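Local coordinates for uncharacterized protein (Singapore grouper iridovirus, PDB 3RJ2), which probably binds histone H3, as a protein of a fish-infecting iridovirus, at residues H98-H112 and R124-A136. Residues are numbered along the deposited sequence; the frame is centred on the assembly and turned at random.
Sequences HAAINVSLTNPGDVH and RSYDAAEFARTLA
The Phe131 ring of helix 128-136 packs against Ser104, Pro108 and Val111, and contacts are densest round it. With CG anti to the backbone N (chi1 -176°), the ring stands off the helix toward the short helix 101-104. Ser104 OG lies 3.3 Å from Phe131 CZ, and Ser104 O sits over one face, offset toward the rim. Val111 CG2 and Ile101 CD1 come in at the ring edge, while Pro108 CB packs obliquely, 3.6 Å from Phe131 CB. The edge of the His98 imidazole turns toward the phenyl face in an offset edge-to-face pair, planes at 69°. Two further contacts fix that imidazole. His98 NE2 donates to Thr134 OG1 in the ring plane, 2.7 Å long and nearly straight at 172°. Leu135 CD2 lies over one face in a CH-pi contact, 3.9 Å from the His98 ring centroid. Thr134 OG1 donates in turn to Phe131 O, on a lone pair, which orients its hydroxyl to accept from His98. The C-terminal helix is thereby laid against the connection between strands 94-98 and 111-116, which run antiparallel on either side of strand 31-37 in the mixed sheet; Arg96 also binds Thr134 O. Toward the helix start, Val111 CG1 meets Tyr126 CD2 at 3.7 Å, and Asp127 and Glu130 close a capping box. Beyond them the contact thins into solvent: OG of the exposed Ser125 lies at the edge of the His112 ring, 3.6 Å from His112 CD2, beside a single cross-segment backbone bond, Arg124 N to His112 O (3.2 Å).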
loop_
_atom_site.group_PDB
_atom_site.type_symbol
_atom_site.label_atom_id
_atom_site.label_comp_id
_atom_site.label_asym_id
_atom_site.label_seq_id
_atom_site.Cartn_x
_atom_site.Cartn_y
_atom_site.Cartn_z
ATOM N N HIS A 98 -3.634 -0.209 -0.326
ATOM C CA HIS A 98 -4.942 0.060 0.263
ATOM C C HIS A 98 -5.004 -0.818 1.504
ATOM O O HIS A 98 -5.115 -2.044 1.383
ATOM C CB HIS A 98 -6.101 -0.315 -0.682
ATOM C CG HIS A 98 -6.242 0.583 -1.880
ATOM N ND1 HIS A 98 -5.363 0.554 -2.943
ATOM C CD2 HIS A 98 -7.169 1.520 -2.187
ATOM C CE1 HIS A 98 -5.733 1.447 -3.844
ATOM N NE2 HIS A 98 -6.833 2.040 -3.414
ATOM N N ALA A 99 -4.922 -0.199 2.682
ATOM C CA ALA A 99 -5.001 -0.902 3.963
ATOM C C ALA A 99 -6.437 -1.212 4.394
ATOM O O ALA A 99 -7.317 -0.360 4.312
ATOM C CB ALA A 99 -4.307 -0.088 5.034
ATOM N N ALA A 100 -6.655 -2.438 4.869
ATOM C CA ALA A 100 -7.976 -2.964 5.206
ATOM C C ALA A 100 -8.955 -2.697 4.073
ATOM O O ALA A 100 -9.991 -2.061 4.271
ATOM C CB ALA A 100 -8.496 -2.392 6.532
ATOM N N ILE A 101 -8.607 -3.182 2.880
ATOM C CA ILE A 101 -9.493 -3.095 1.721
ATOM C C ILE A 101 -10.705 -4.012 1.917
ATOM O O ILE A 101 -11.657 -3.960 1.135
ATOM C CB ILE A 101 -8.770 -3.417 0.391
ATOM C CG1 ILE A 101 -9.629 -2.955 -0.803
ATOM C CG2 ILE A 101 -8.434 -4.909 0.306
ATOM C CD1 ILE A 101 -8.861 -2.578 -2.025
ATOM N N ASN A 102 -10.657 -4.851 2.957
ATOM C CA ASN A 102 -11.821 -5.658 3.359
ATOM C C ASN A 102 -12.952 -4.786 3.877
ATOM O O ASN A 102 -14.109 -5.197 3.838
ATOM C CB ASN A 102 -11.473 -6.777 4.359
ATOM C CG ASN A 102 -10.845 -6.267 5.624
ATOM O OD1 ASN A 102 -11.432 -6.375 6.714
ATOM N ND2 ASN A 102 -9.646 -5.718 5.512
ATOM N N VAL A 103 -12.597 -3.589 4.352
ATOM C CA VAL A 103 -13.546 -2.578 4.804
ATOM C C VAL A 103 -13.819 -1.519 3.709
ATOM O O VAL A 103 -14.957 -1.351 3.287
ATOM C CB VAL A 103 -13.048 -1.906 6.104
ATOM C CG1 VAL A 103 -13.893 -0.681 6.467
ATOM C CG2 VAL A 103 -13.045 -2.918 7.266
ATOM N N SER A 104 -12.768 -0.845 3.234
ATOM C CA SER A 104 -12.911 0.298 2.331
ATOM C C SER A 104 -13.485 -0.020 0.948
ATOM O O SER A 104 -14.059 0.859 0.303
ATOM C CB SER A 104 -11.576 1.044 2.181
ATOM O OG SER A 104 -10.613 0.286 1.479
ATOM N N LEU A 105 -13.352 -1.258 0.487
ATOM C CA LEU A 105 -13.838 -1.591 -0.860
ATOM C C LEU A 105 -15.352 -1.494 -0.947
ATOM O O LEU A 105 -15.890 -1.037 -1.951
ATOM C CB LEU A 105 -13.371 -2.973 -1.327
ATOM C CG LEU A 105 -13.829 -3.452 -2.706
ATOM C CD1 LEU A 105 -13.377 -2.508 -3.830
ATOM C CD2 LEU A 105 -13.367 -4.882 -2.969
ATOM N N THR A 106 -16.024 -1.913 0.122
ATOM C CA THR A 106 -17.479 -1.845 0.190
ATOM C C THR A 106 -17.947 -0.556 0.865
ATOM O O THR A 106 -19.065 -0.103 0.624
ATOM C CB THR A 106 -18.052 -3.078 0.892
ATOM O OG1 THR A 106 -17.162 -3.462 1.937
ATOM C CG2 THR A 106 -18.151 -4.238 -0.088
ATOM N N ASN A 107 -17.082 0.039 1.694
ATOM C CA ASN A 107 -17.365 1.319 2.375
ATOM C C ASN A 107 -16.289 2.351 2.087
ATOM O O ASN A 107 -15.524 2.701 2.989
ATOM C CB ASN A 107 -17.404 1.147 3.898
ATOM C CG ASN A 107 -18.308 0.038 4.339
ATOM O OD1 ASN A 107 -19.510 0.075 4.099
ATOM N ND2 ASN A 107 -17.736 -0.960 5.011
ATOM N N PRO A 108 -16.226 2.855 0.847
ATOM C CA PRO A 108 -15.099 3.708 0.508
ATOM C C PRO A 108 -15.111 4.995 1.316
ATOM O O PRO A 108 -14.075 5.669 1.433
ATOM C CB PRO A 108 -15.299 3.977 -0.975
ATOM C CG PRO A 108 -16.710 3.720 -1.226
ATOM C CD PRO A 108 -17.156 2.691 -0.280
ATOM N N GLY A 109 -16.280 5.308 1.881
ATOM C CA GLY A 109 -16.443 6.436 2.804
ATOM C C GLY A 109 -15.676 6.311 4.122
ATOM O O GLY A 109 -15.523 7.304 4.838
ATOM N N ASP A 110 -15.211 5.100 4.443
ATOM C CA ASP A 110 -14.451 4.831 5.673
ATOM C C ASP A 110 -12.952 5.201 5.549
ATOM O O ASP A 110 -12.237 5.239 6.547
ATOM C CB ASP A 110 -14.610 3.352 6.105
ATOM C CG ASP A 110 -16.013 3.029 6.714
ATOM O OD1 ASP A 110 -16.921 3.899 6.762
ATOM O OD2 ASP A 110 -16.211 1.869 7.138
ATOM N N VAL A 111 -12.476 5.450 4.325
ATOM C CA VAL A 111 -11.106 5.930 4.120
ATOM C C VAL A 111 -11.057 7.419 4.425
ATOM O O VAL A 111 -11.785 8.192 3.813
ATOM C CB VAL A 111 -10.626 5.754 2.656
ATOM C CG1 VAL A 111 -9.191 6.269 2.504
ATOM C CG2 VAL A 111 -10.715 4.325 2.218
ATOM N N HIS A 112 -10.200 7.829 5.355
ATOM C CA HIS A 112 -10.049 9.260 5.643
ATOM C C HIS A 112 -8.647 9.810 5.500
ATOM O O HIS A 112 -8.426 11.003 5.712
ATOM C CB HIS A 112 -10.631 9.629 7.016
ATOM C CG HIS A 112 -12.125 9.731 7.014
ATOM N ND1 HIS A 112 -12.895 9.430 8.116
ATOM C CD2 HIS A 112 -12.992 10.065 6.029
ATOM C CE1 HIS A 112 -14.169 9.595 7.815
ATOM N NE2 HIS A 112 -14.254 9.975 6.552
ATOM N N ARG A 124 -8.756 13.247 3.412
ATOM C CA ARG A 124 -9.814 13.292 2.427
ATOM C C ARG A 124 -10.693 12.061 2.499
ATOM O O ARG A 124 -10.282 11.021 2.994
ATOM C CB ARG A 124 -9.244 13.459 1.007
ATOM C CG ARG A 124 -8.252 12.383 0.566
ATOM C CD ARG A 124 -8.135 12.347 -0.951
ATOM N NE ARG A 124 -9.427 12.055 -1.585
ATOM C CZ ARG A 124 -9.719 12.292 -2.861
ATOM N NH1 ARG A 124 -8.821 12.832 -3.677
ATOM N NH2 ARG A 124 -10.924 12.001 -3.320
ATOM N N SER A 125 -11.905 12.207 1.983
ATOM C CA SER A 125 -12.802 11.090 1.792
ATOM C C SER A 125 -12.881 10.743 0.298
ATOM O O SER A 125 -12.462 11.525 -0.561
ATOM C CB SER A 125 -14.180 11.432 2.345
ATOM O OG SER A 125 -14.778 10.294 2.949
ATOM N N TYR A 126 -13.417 9.572 -0.000
ATOM C CA TYR A 126 -13.510 9.073 -1.352
ATOM C C TYR A 126 -14.910 8.556 -1.553
ATOM O O TYR A 126 -15.385 7.763 -0.750
ATOM C CB TYR A 126 -12.558 7.888 -1.551
ATOM C CG TYR A 126 -11.095 8.242 -1.564
ATOM C CD1 TYR A 126 -10.433 8.456 -2.761
ATOM C CD2 TYR A 126 -10.368 8.343 -0.376
ATOM C CE1 TYR A 126 -9.082 8.786 -2.794
ATOM C CE2 TYR A 126 -9.004 8.673 -0.393
ATOM C CZ TYR A 126 -8.378 8.890 -1.613
ATOM O OH TYR A 126 -7.048 9.213 -1.662
ATOM N N ASP A 127 -15.567 8.986 -2.627
ATOM C CA ASP A 127 -16.780 8.294 -3.047
ATOM C C ASP A 127 -16.416 7.045 -3.846
ATOM O O ASP A 127 -15.235 6.787 -4.083
ATOM C CB ASP A 127 -17.800 9.228 -3.738
ATOM C CG ASP A 127 -17.365 9.718 -5.114
ATOM O OD1 ASP A 127 -16.478 9.120 -5.772
ATOM O OD2 ASP A 127 -17.965 10.718 -5.562
ATOM N N ALA A 128 -17.422 6.268 -4.246
ATOM C CA ALA A 128 -17.190 5.014 -4.955
ATOM C C ALA A 128 -16.296 5.211 -6.181
ATOM O O ALA A 128 -15.406 4.390 -6.419
ATOM C CB ALA A 128 -18.523 4.354 -5.359
ATOM N N ALA A 129 -16.542 6.289 -6.938
ATOM C CA ALA A 129 -15.808 6.591 -8.181
ATOM C C ALA A 129 -14.359 7.017 -7.944
ATOM O O ALA A 129 -13.457 6.562 -8.639
ATOM C CB ALA A 129 -16.539 7.656 -9.003
ATOM N N GLU A 130 -14.149 7.889 -6.969
ATOM C CA GLU A 130 -12.797 8.329 -6.598
ATOM C C GLU A 130 -11.991 7.157 -6.023
ATOM O O GLU A 130 -10.789 7.046 -6.249
ATOM C CB GLU A 130 -12.873 9.465 -5.578
ATOM C CG GLU A 130 -13.538 10.745 -6.110
ATOM C CD GLU A 130 -13.819 11.785 -5.020
ATOM O OE1 GLU A 130 -14.189 11.401 -3.883
ATOM O OE2 GLU A 130 -13.678 12.995 -5.309
ATOM N N PHE A 131 -12.665 6.278 -5.288
ATOM C CA PHE A 131 -12.008 5.124 -4.707
ATOM C C PHE A 131 -11.608 4.176 -5.820
ATOM O O PHE A 131 -10.465 3.748 -5.872
ATOM C CB PHE A 131 -12.907 4.410 -3.693
ATOM C CG PHE A 131 -12.230 3.273 -2.990
ATOM C CD1 PHE A 131 -11.535 3.488 -1.804
ATOM C CD2 PHE A 131 -12.265 1.995 -3.522
ATOM C CE1 PHE A 131 -10.901 2.440 -1.149
ATOM C CE2 PHE A 131 -11.631 0.939 -2.883
ATOM C CZ PHE A 131 -10.954 1.158 -1.686
ATOM N N ALA A 132 -12.552 3.840 -6.700
ATOM C CA ALA A 132 -12.267 2.939 -7.825
ATOM C C ALA A 132 -11.083 3.405 -8.680
ATOM O O ALA A 132 -10.242 2.591 -9.106
ATOM C CB ALA A 132 -13.482 2.780 -8.687
ATOM N N ARG A 133 -11.009 4.713 -8.908
ATOM C CA ARG A 133 -9.902 5.293 -9.649
ATOM C C ARG A 133 -8.539 4.905 -9.034
ATOM O O ARG A 133 -7.587 4.577 -9.764
ATOM C CB ARG A 133 -10.042 6.811 -9.732
ATOM C CG ARG A 133 -9.038 7.433 -10.681
ATOM C CD ARG A 133 -8.497 8.745 -10.141
ATOM N NE ARG A 133 -7.117 8.882 -10.577
ATOM C CZ ARG A 133 -6.041 8.758 -9.807
ATOM N NH1 ARG A 133 -6.147 8.522 -8.501
ATOM N NH2 ARG A 133 -4.835 8.901 -10.356
ATOM N N THR A 134 -8.450 4.911 -7.703
ATOM C CA THR A 134 -7.176 4.619 -7.030
ATOM C C THR A 134 -6.732 3.157 -7.181
ATOM O O THR A 134 -5.594 2.843 -6.905
ATOM C CB THR A 134 -7.187 4.978 -5.519
ATOM O OG1 THR A 134 -8.003 4.044 -4.800
ATOM C CG2 THR A 134 -7.665 6.411 -5.283
ATOM N N LEU A 135 -7.643 2.274 -7.593
ATOM C CA LEU A 135 -7.325 0.874 -7.873
ATOM C C LEU A 135 -6.695 0.689 -9.243
ATOM O O LEU A 135 -5.954 -0.281 -9.470
ATOM C CB LEU A 135 -8.596 0.014 -7.811
ATOM C CG LEU A 135 -9.417 0.059 -6.519
ATOM C CD1 LEU A 135 -10.732 -0.644 -6.695
ATOM C CD2 LEU A 135 -8.631 -0.538 -5.347
ATOM N N ALA A 136 -6.990 1.618 -10.155
ATOM C CA ALA A 136 -6.622 1.480 -11.568
ATOM C C ALA A 136 -5.502 2.424 -12.071
ATOM O O ALA A 136 -4.828 2.116 -13.050
ATOM C CB ALA A 136 -7.864 1.625 -12.434
#